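Local coordinates for protein AlyGC (Glaciecola chathamensis, PDB 5GKD) that cleaves the polysaccharide alginate as a lyase of family PL6, probably by beta-elimination at a calcium-containing active site, at residues E183-G188 with E214-K219; H164-N169 with S197-E202; R234-L239 with G262-N267. All blocks are in the same frame, centred on the assembly; numbering follows the deposited sequence.

Interaction 1: E183-G188 with E214-K219; sequences ETLRIG and EIISNK. With CA (calcium ion), chain E; PO4 (phosphate ion), chain H.
Glu183 and Glu214 meet at a calcium ion, each giving it one carboxylate oxygen: Glu183 OE2 lies 2.6 Å and Glu214 OE1 2.4 Å from the metal. A phosphate oxygen and a water bind the same ion, and Asn180 and Glu212 complete the site. The two acidic chains arrive differently. Glu214 runs out extended, whereas Glu183 bends at chi2 (92°), which turns its carboxylate to the calcium while CG rests against Glu214 O. A water stands behind the metal shell, donating to Glu183 OE2 and Ser217 OG and accepting from Lys219 NZ. Ser217 OG also donates to Glu214 OE2 at 2.7 Å, reaching it from above the carboxylate plane, so the second oxygen of this ligand is held too. Lys219, straight beyond CG, brings NZ to 2.8 Å from phosphate O4; the phosphate probably comes from the crystallisation liquor and is also bonded by Arg240.

These groups stand on neighbouring strands of a right-handed parallel beta-helix, the fold of the pectate lyase-like clan; Arg186 and Ser217 project from its outer face, and the lysine's extended chain rises to the same side. Parallel ladder bonds set the spacing: Ser217 N donates to Leu185 O at 2.8 Å, and Ile187 N to Ser217 O at 3.0 Å. Where the second segment turns its corner, Ile215 O accepts from both Thr184 N and Leu185 N, which ties the bend to the start of the first strand just below the metal ligands. On the reverse face Leu185 CB packs on Ile216 CG1, and Ile187 CD1 approaches Asn218 OD1 at 3.6 Å. That amide is turned inward within the coil, where Asn223 donates to its oxygen.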
loop_
_atom_site.group_PDB
_atom_site.type_symbol
_atom_site.label_atom_id
_atom_site.label_comp_id
_atom_site.label_asym_id
_atom_site.label_seq_id
_atom_site.Cartn_x
_atom_site.Cartn_y
_atom_site.Cartn_z
ATOM N N GLU A 183 18.912 8.400 -11.877
ATOM C CA GLU A 183 19.991 9.137 -12.524
ATOM C C GLU A 183 19.722 10.638 -12.486
ATOM O O GLU A 183 18.577 11.086 -12.475
ATOM C CB GLU A 183 20.156 8.682 -13.977
ATOM C CG GLU A 183 20.460 7.210 -14.167
ATOM C CD GLU A 183 19.211 6.360 -14.360
ATOM O OE1 GLU A 183 18.116 6.841 -14.049
ATOM O OE2 GLU A 183 19.327 5.218 -14.844
ATOM N N THR A 184 20.796 11.416 -12.449
ATOM C CA THR A 184 20.650 12.855 -12.573
ATOM C C THR A 184 20.555 13.276 -14.035
ATOM O O THR A 184 19.706 14.094 -14.382
ATOM C CB THR A 184 21.805 13.563 -11.857
ATOM O OG1 THR A 184 21.672 13.360 -10.443
ATOM C CG2 THR A 184 21.790 15.061 -12.135
ATOM N N LEU A 185 21.380 12.696 -14.909
ATOM C CA LEU A 185 21.418 13.043 -16.328
ATOM C C LEU A 185 21.560 11.758 -17.136
ATOM O O LEU A 185 22.493 10.988 -16.916
ATOM C CB LEU A 185 22.591 13.996 -16.620
ATOM C CG LEU A 185 22.660 14.954 -17.825
ATOM C CD1 LEU A 185 24.084 15.127 -18.319
ATOM C CD2 LEU A 185 21.772 14.579 -18.957
ATOM N N ARG A 186 20.652 11.527 -18.074
ATOM C CA ARG A 186 20.736 10.405 -19.001
ATOM C C ARG A 186 20.739 10.943 -20.430
ATOM O O ARG A 186 19.861 11.724 -20.799
ATOM C CB ARG A 186 19.560 9.451 -18.809
ATOM C CG ARG A 186 19.550 8.273 -19.772
ATOM C CD ARG A 186 18.250 7.491 -19.653
ATOM N NE ARG A 186 17.201 8.133 -20.435
ATOM C CZ ARG A 186 15.903 8.094 -20.140
ATOM N NH1 ARG A 186 15.481 7.431 -19.069
ATOM N NH2 ARG A 186 15.031 8.720 -20.912
ATOM N N ILE A 187 21.705 10.532 -21.241
ATOM C CA ILE A 187 21.772 11.015 -22.617
ATOM C C ILE A 187 21.421 9.852 -23.535
ATOM O O ILE A 187 22.273 9.031 -23.897
ATOM C CB ILE A 187 23.133 11.621 -22.953
ATOM C CG1 ILE A 187 23.516 12.636 -21.882
ATOM C CG2 ILE A 187 23.077 12.325 -24.305
ATOM C CD1 ILE A 187 24.942 13.126 -22.021
ATOM N N GLY A 188 20.170 9.799 -23.942
ATOM C CA GLY A 188 19.718 8.725 -24.781
ATOM C C GLY A 188 19.147 7.587 -23.970
ATOM O O GLY A 188 18.890 7.674 -22.765
ATOM N N GLU A 214 24.529 5.462 -11.177
ATOM C CA GLU A 214 24.793 6.353 -12.298
ATOM C C GLU A 214 24.323 7.755 -11.944
ATOM O O GLU A 214 23.123 7.994 -11.826
ATOM C CB GLU A 214 24.103 5.874 -13.568
ATOM C CG GLU A 214 24.560 4.527 -14.093
ATOM C CD GLU A 214 23.830 4.183 -15.368
ATOM O OE1 GLU A 214 22.618 3.942 -15.294
ATOM O OE2 GLU A 214 24.451 4.192 -16.442
ATOM N N ILE A 215 25.274 8.665 -11.749
ATOM C CA ILE A 215 24.967 10.091 -11.738
ATOM C C ILE A 215 24.610 10.548 -13.144
ATOM O O ILE A 215 23.532 11.099 -13.386
ATOM C CB ILE A 215 26.158 10.904 -11.193
ATOM C CG1 ILE A 215 26.529 10.507 -9.768
ATOM C CG2 ILE A 215 25.894 12.410 -11.273
ATOM C CD1 ILE A 215 27.935 10.983 -9.431
ATOM N N ILE A 216 25.539 10.358 -14.076
ATOM C CA ILE A 216 25.328 10.541 -15.507
ATOM C C ILE A 216 25.319 9.168 -16.161
ATOM O O ILE A 216 26.204 8.349 -15.901
ATOM C CB ILE A 216 26.426 11.417 -16.137
ATOM C CG1 ILE A 216 26.431 12.813 -15.507
ATOM C CG2 ILE A 216 26.251 11.453 -17.635
ATOM C CD1 ILE A 216 27.491 13.741 -16.059
ATOM N N SER A 217 24.336 8.921 -17.010
ATOM C CA SER A 217 24.198 7.660 -17.730
ATOM C C SER A 217 24.262 8.003 -19.211
ATOM O O SER A 217 23.265 8.451 -19.784
ATOM C CB SER A 217 22.889 6.964 -17.362
ATOM O OG SER A 217 22.762 5.675 -17.958
ATOM N N ASN A 218 25.437 7.856 -19.828
ATOM C CA ASN A 218 25.551 8.132 -21.252
ATOM C C ASN A 218 25.086 6.915 -22.043
ATOM O O ASN A 218 25.575 5.806 -21.822
ATOM C CB ASN A 218 26.980 8.506 -21.637
ATOM C CG ASN A 218 27.053 9.094 -23.019
ATOM O OD1 ASN A 218 26.685 10.250 -23.229
ATOM N ND2 ASN A 218 27.494 8.294 -23.982
ATOM N N LYS A 219 24.133 7.121 -22.951
ATOM C CA LYS A 219 23.477 6.034 -23.683
ATOM C C LYS A 219 23.279 6.426 -25.141
ATOM O O LYS A 219 22.197 6.280 -25.707
ATOM C CB LYS A 219 22.132 5.663 -23.060
ATOM C CG LYS A 219 22.204 4.889 -21.734
ATOM C CD LYS A 219 20.796 4.468 -21.280
ATOM C CE LYS A 219 20.816 3.589 -20.038
ATOM N NZ LYS A 219 19.457 3.381 -19.465
HETATM CA CA CA E . 20.778 3.355 -13.800
HETATM P P PO4 H . 20.795 1.308 -16.716
HETATM O O1 PO4 H . 21.746 2.381 -17.172
HETATM O O2 PO4 H . 19.974 1.899 -15.638
HETATM O O3 PO4 H . 21.595 0.077 -16.215
HETATM O O4 PO4 H . 19.849 1.063 -17.869
HETATM O O HOH W 1 20.050 5.252 -17.458
HETATM O O HOH W 2 22.121 1.322 -13.278
#

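Interaction 2: H164-N169 with S197-E202; sequences HRIDHN and SFTLVE
Strands 165-167 and 200-202 run parallel, their axes 4.8 Å apart and inclined by 8°, with Arg165 opposite Leu200, Ile166 opposite Val201 and Asp167 opposite Glu202. The ladder alternates sides: Leu200 N donates to His164 O, Ile166 N to Leu200 O, and Glu202 N to Ile166 O. A weaker bond from His168 N to Glu202 O extends it.

On the face bearing Arg165, Asp167 and Glu202 the contact is ionic. Arg165, fully extended, stands out from the sheet, slanting toward the Asp167-Glu202 pair, and places the edge of its guanidinium on Glu202 OE1, with NE and NH2 each 2.9 Å from that one oxygen. Both bonds are bent and weak, and the carboxylate plane is turned 75° from the guanidinium. Glu202 attains this position because its CG sits between the backbone N and the carbonyl carbon (chi1 58°), where it also rests 3.7 Å from Asp167 CB. The Asp167 carboxylate sits above one face of the guanidinium, OD2 toward its rim, and pairs with it by charge alone, no N-H being directed at it. Asp167 OD2 takes a nearly straight 2.6 Å bond from His168 ND1 on the anti lone pair, in the plane of the imidazole, and OD1 pairs with Arg134 of the preceding coil.

The opposite face looks into the beta-helix, where Ile166 CD1 touches Thr199 CG2 and Val201 CG2, and Leu185 and Ile187 pack against Val201 from across the core. Arg165, with Arg134 beside Asp167, probably offsets much of the charge of the two carboxylates and would favour their ionised form.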
loop_
_atom_site.group_PDB
_atom_site.type_symbol
_atom_site.label_atom_id
_atom_site.label_comp_id
_atom_site.label_asym_id
_atom_site.label_seq_id
_atom_site.Cartn_x
_atom_site.Cartn_y
_atom_site.Cartn_z
ATOM N N HIS A 164 22.833 19.544 -28.522
ATOM C CA HIS A 164 22.293 20.213 -27.348
ATOM C C HIS A 164 23.426 20.604 -26.413
ATOM O O HIS A 164 24.449 19.923 -26.330
ATOM C CB HIS A 164 21.306 19.304 -26.599
ATOM C CG HIS A 164 20.019 19.050 -27.327
ATOM N ND1 HIS A 164 19.372 20.012 -28.065
ATOM C CD2 HIS A 164 19.253 17.934 -27.411
ATOM C CE1 HIS A 164 18.260 19.505 -28.571
ATOM N NE2 HIS A 164 18.175 18.240 -28.203
ATOM N N ARG A 165 23.244 21.713 -25.709
ATOM C CA ARG A 165 24.231 22.216 -24.764
ATOM C C ARG A 165 23.621 22.287 -23.364
ATOM O O ARG A 165 22.597 22.950 -23.157
ATOM C CB ARG A 165 24.748 23.582 -25.204
ATOM C CG ARG A 165 25.795 24.137 -24.264
ATOM C CD ARG A 165 26.351 25.498 -24.696
ATOM N NE ARG A 165 27.315 25.961 -23.706
ATOM C CZ ARG A 165 27.702 27.220 -23.547
ATOM N NH1 ARG A 165 27.213 28.181 -24.322
ATOM N NH2 ARG A 165 28.578 27.507 -22.599
ATOM N N ILE A 166 24.251 21.604 -22.409
ATOM C CA ILE A 166 23.783 21.538 -21.028
ATOM C C ILE A 166 24.913 22.042 -20.142
ATOM O O ILE A 166 25.903 21.335 -19.931
ATOM C CB ILE A 166 23.352 20.117 -20.645
ATOM C CG1 ILE A 166 22.260 19.630 -21.609
ATOM C CG2 ILE A 166 22.940 20.055 -19.167
ATOM C CD1 ILE A 166 21.992 18.139 -21.572
ATOM N N ASP A 167 24.791 23.271 -19.640
ATOM C CA ASP A 167 25.960 23.916 -19.068
ATOM C C ASP A 167 25.585 24.781 -17.880
ATOM O O ASP A 167 24.485 25.326 -17.812
ATOM C CB ASP A 167 26.702 24.766 -20.111
ATOM C CG ASP A 167 25.898 25.965 -20.572
ATOM O OD1 ASP A 167 25.075 25.800 -21.478
ATOM O OD2 ASP A 167 26.089 27.076 -20.033
ATOM N N HIS A 168 26.531 24.899 -16.945
ATOM C CA HIS A 168 26.424 25.810 -15.807
ATOM C C HIS A 168 25.185 25.557 -14.963
ATOM O O HIS A 168 24.652 26.481 -14.355
ATOM C CB HIS A 168 26.440 27.268 -16.271
ATOM C CG HIS A 168 27.724 27.680 -16.908
ATOM N ND1 HIS A 168 27.920 27.652 -18.273
ATOM C CD2 HIS A 168 28.887 28.109 -16.367
ATOM C CE1 HIS A 168 29.145 28.063 -18.542
ATOM N NE2 HIS A 168 29.751 28.341 -17.403
ATOM N N ASN A 169 24.702 24.327 -14.914
ATOM C CA ASN A 169 23.552 24.010 -14.086
ATOM C C ASN A 169 24.005 23.555 -12.707
ATOM O O ASN A 169 25.090 22.981 -12.539
ATOM C CB ASN A 169 22.702 22.927 -14.734
ATOM C CG ASN A 169 22.104 23.384 -16.047
ATOM O OD1 ASN A 169 21.251 24.265 -16.063
ATOM N ND2 ASN A 169 22.551 22.793 -17.152
ATOM N N SER A 197 24.354 11.457 -30.837
ATOM C CA SER A 197 23.639 12.556 -30.211
ATOM C C SER A 197 24.388 13.883 -30.280
ATOM O O SER A 197 23.755 14.920 -30.470
ATOM C CB SER A 197 23.323 12.195 -28.755
ATOM O OG SER A 197 22.648 13.247 -28.100
ATOM N N PHE A 198 25.717 13.872 -30.136
ATOM C CA PHE A 198 26.555 15.084 -30.159
ATOM C C PHE A 198 26.192 16.063 -29.045
ATOM O O PHE A 198 26.309 17.269 -29.213
ATOM C CB PHE A 198 26.484 15.805 -31.508
ATOM C CG PHE A 198 26.910 14.966 -32.690
ATOM C CD1 PHE A 198 28.034 14.175 -32.636
ATOM C CD2 PHE A 198 26.198 15.016 -33.873
ATOM C CE1 PHE A 198 28.437 13.425 -33.748
ATOM C CE2 PHE A 198 26.593 14.268 -34.978
ATOM C CZ PHE A 198 27.709 13.467 -34.908
ATOM N N THR A 199 25.747 15.562 -27.902
ATOM C CA THR A 199 25.357 16.426 -26.797
ATOM C C THR A 199 26.573 16.908 -26.015
ATOM O O THR A 199 27.474 16.132 -25.712
ATOM C CB THR A 199 24.414 15.681 -25.855
ATOM O OG1 THR A 199 23.216 15.319 -26.561
ATOM C CG2 THR A 199 24.067 16.543 -24.657
ATOM N N LEU A 200 26.566 18.185 -25.661
ATOM C CA LEU A 200 27.630 18.836 -24.907
ATOM C C LEU A 200 27.166 19.065 -23.470
ATOM O O LEU A 200 26.205 19.803 -23.239
ATOM C CB LEU A 200 28.004 20.163 -25.569
ATOM C CG LEU A 200 29.031 21.070 -24.903
ATOM C CD1 LEU A 200 30.229 20.209 -24.623
ATOM C CD2 LEU A 200 29.463 22.237 -25.795
ATOM N N VAL A 201 27.854 18.449 -22.513
ATOM C CA VAL A 201 27.536 18.558 -21.097
ATOM C C VAL A 201 28.763 19.120 -20.399
ATOM O O VAL A 201 29.716 18.382 -20.140
ATOM C CB VAL A 201 27.141 17.213 -20.479
ATOM C CG1 VAL A 201 26.777 17.398 -18.994
ATOM C CG2 VAL A 201 26.011 16.566 -21.254
ATOM N N GLU A 202 28.725 20.400 -20.043
ATOM C CA GLU A 202 29.920 21.104 -19.595
ATOM C C GLU A 202 29.637 22.069 -18.451
ATOM O O GLU A 202 28.595 22.717 -18.399
ATOM C CB GLU A 202 30.557 21.873 -20.752
ATOM C CG GLU A 202 29.633 22.873 -21.384
ATOM C CD GLU A 202 30.351 23.777 -22.325
ATOM O OE1 GLU A 202 29.788 24.831 -22.680
ATOM O OE2 GLU A 202 31.488 23.427 -22.709
#

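Interaction 3: R234-L239 with G262-N267; sequences RGTLTL and GIRVIN. With CO3 (carbonate ion), chain J.
The guanidinium of Arg264 has the methyl CG2 of Thr238 over one face and, at its edge, Thr236 OG1 and a carbonate ion, probably from the crystallisation liquor, whose carbon lies in its plane. NH2 donates to carbonate O1 at 2.7 Å and nearly straight (165°), while the bond from NH1 to O2 is long and weak. NE and NH2 together grip Thr238 OG1 side-on, at 3.0 and 3.1 Å, the oxygen being tilted slightly from the plane. A bend at chi3 (61°) folds the arginine back over its neighbour to make this possible. Thr238 OG1 in turn donates to Thr236 OG1 at 2.7 Å, a relay that ends on Val213 O and fixes the rotation of the Thr238 hydroxyl.

Both strands belong to successive coils of the parallel beta-helix, and Arg264 projects from the same face as Thr238, where Glu214, Arg240 and Tyr303 complete the carbonate pocket. Beneath it the backbones are paired by Leu237 N to Gly262 O, Arg264 N to Leu237 O and Leu239 N to Arg264 O. Gly262, after a cis peptide, has a positive phi that favours glycine. Leu237 and Ile263 face inward onto Val247, and Ile266 CB lies 3.2 Å from Leu239 O as the ladder ends.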
loop_
_atom_site.group_PDB
_atom_site.type_symbol
_atom_site.label_atom_id
_atom_site.label_comp_id
_atom_site.label_asym_id
_atom_site.label_seq_id
_atom_site.Cartn_x
_atom_site.Cartn_y
_atom_site.Cartn_z
ATOM N N ARG A 234 27.265 10.128 -4.625
ATOM C CA ARG A 234 27.246 8.701 -4.331
ATOM C C ARG A 234 26.935 7.896 -5.591
ATOM O O ARG A 234 25.921 7.208 -5.696
ATOM C CB ARG A 234 26.207 8.461 -3.246
ATOM C CG ARG A 234 26.428 7.318 -2.329
ATOM C CD ARG A 234 25.320 7.336 -1.291
ATOM N NE ARG A 234 25.336 6.189 -0.396
ATOM C CZ ARG A 234 24.736 5.034 -0.645
ATOM N NH1 ARG A 234 24.089 4.839 -1.790
ATOM N NH2 ARG A 234 24.785 4.072 0.247
ATOM N N GLY A 235 27.826 8.013 -6.562
ATOM C CA GLY A 235 27.591 7.402 -7.856
ATOM C C GLY A 235 28.743 7.702 -8.784
ATOM O O GLY A 235 29.830 8.081 -8.339
ATOM N N THR A 236 28.481 7.559 -10.085
ATOM C CA THR A 236 29.509 7.559 -11.108
ATOM C C THR A 236 29.041 8.335 -12.333
ATOM O O THR A 236 27.853 8.615 -12.511
ATOM C CB THR A 236 29.873 6.135 -11.562
ATOM O OG1 THR A 236 28.779 5.563 -12.297
ATOM C CG2 THR A 236 30.179 5.242 -10.374
ATOM N N LEU A 237 30.009 8.671 -13.181
ATOM C CA LEU A 237 29.778 9.018 -14.575
ATOM C C LEU A 237 29.946 7.740 -15.384
ATOM O O LEU A 237 31.069 7.281 -15.587
ATOM C CB LEU A 237 30.765 10.089 -15.020
ATOM C CG LEU A 237 30.614 10.808 -16.357
ATOM C CD1 LEU A 237 31.646 11.947 -16.453
ATOM C CD2 LEU A 237 30.716 9.888 -17.543
ATOM N N THR A 238 28.849 7.166 -15.854
ATOM C CA THR A 238 28.892 5.881 -16.530
ATOM C C THR A 238 28.692 6.074 -18.029
ATOM O O THR A 238 27.723 6.708 -18.465
ATOM C CB THR A 238 27.844 4.921 -15.977
ATOM O OG1 THR A 238 28.233 4.480 -14.664
ATOM C CG2 THR A 238 27.708 3.704 -16.896
ATOM N N LEU A 239 29.635 5.550 -18.801
ATOM C CA LEU A 239 29.519 5.388 -20.248
ATOM C C LEU A 239 28.771 4.075 -20.479
ATOM O O LEU A 239 29.357 3.019 -20.719
ATOM C CB LEU A 239 30.902 5.394 -20.886
ATOM C CG LEU A 239 31.474 6.682 -21.487
ATOM C CD1 LEU A 239 30.808 7.946 -20.982
ATOM C CD2 LEU A 239 33.000 6.770 -21.371
ATOM N N GLY A 262 33.714 8.270 -9.608
ATOM C CA GLY A 262 33.964 7.147 -10.438
ATOM C C GLY A 262 33.704 7.539 -11.891
ATOM O O GLY A 262 32.712 8.197 -12.192
ATOM N N ILE A 263 34.582 7.130 -12.799
ATOM C CA ILE A 263 34.251 7.017 -14.213
ATOM C C ILE A 263 34.198 5.528 -14.530
ATOM O O ILE A 263 35.115 4.780 -14.164
ATOM C CB ILE A 263 35.274 7.746 -15.103
ATOM C CG1 ILE A 263 35.217 9.262 -14.881
ATOM C CG2 ILE A 263 35.044 7.444 -16.582
ATOM C CD1 ILE A 263 36.430 9.999 -15.464
ATOM N N ARG A 264 33.120 5.095 -15.186
ATOM C CA ARG A 264 32.895 3.694 -15.536
ATOM C C ARG A 264 32.840 3.559 -17.050
ATOM O O ARG A 264 31.985 4.170 -17.709
ATOM C CB ARG A 264 31.602 3.149 -14.912
ATOM C CG ARG A 264 31.289 1.708 -15.340
ATOM C CD ARG A 264 30.365 0.994 -14.355
ATOM N NE ARG A 264 29.067 1.666 -14.231
ATOM C CZ ARG A 264 27.883 1.062 -14.295
ATOM N NH1 ARG A 264 27.794 -0.246 -14.477
ATOM N NH2 ARG A 264 26.779 1.777 -14.159
ATOM N N VAL A 265 33.737 2.742 -17.591
ATOM C CA VAL A 265 33.955 2.615 -19.021
ATOM C C VAL A 265 33.332 1.315 -19.494
ATOM O O VAL A 265 33.653 0.243 -18.977
ATOM C CB VAL A 265 35.454 2.650 -19.360
ATOM C CG1 VAL A 265 35.647 2.582 -20.859
ATOM C CG2 VAL A 265 36.077 3.902 -18.791
ATOM N N ILE A 266 32.495 1.399 -20.496
ATOM C CA ILE A 266 31.856 0.285 -21.167
ATOM C C ILE A 266 31.789 0.710 -22.615
ATOM O O ILE A 266 31.885 1.834 -22.870
ATOM C CB ILE A 266 30.426 0.001 -20.661
ATOM C CG1 ILE A 266 30.364 -0.023 -19.144
ATOM C CG2 ILE A 266 29.887 -1.271 -21.283
ATOM C CD1 ILE A 266 29.006 0.159 -18.563
ATOM N N ASN A 267 31.624 -0.202 -23.542
ATOM C CA ASN A 267 31.513 0.076 -24.961
ATOM C C ASN A 267 32.798 0.484 -25.705
ATOM O O ASN A 267 33.854 0.340 -25.200
ATOM C CB ASN A 267 30.293 0.952 -25.269
ATOM C CG ASN A 267 29.133 0.707 -24.311
ATOM O OD1 ASN A 267 28.499 -0.286 -24.363
ATOM N ND2 ASN A 267 28.947 1.572 -23.410
HETATM C C CO3 J . 23.803 -0.461 -15.073
HETATM O O1 CO3 J . 24.353 0.672 -14.738
HETATM O O2 CO3 J . 24.585 -1.477 -14.864
HETATM O O3 CO3 J . 22.556 -0.518 -15.605
#

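All three contacts join successive coils of one parallel beta-helix. Interactions 1 and 3 belong to the same face of it: strands 185-188, 214-219, 236-241 and 263-265 are consecutive there, and backbone bonds between 214-219 and 234-239 carry one contact into the next, their centres about 10 Å apart. Interaction 2 lies on another face, its centre about 12 Å from that of interaction 1, and meets it through the core, where Leu185 and Ile187 pack on Val201. Along the chain interactions 1 and 2 interleave, and both close before interaction 3 opens. The calcium site of interaction 1 and the carbonate pocket of interaction 3 thus adjoin, sharing Glu214, while interaction 2 does not touch interaction 3.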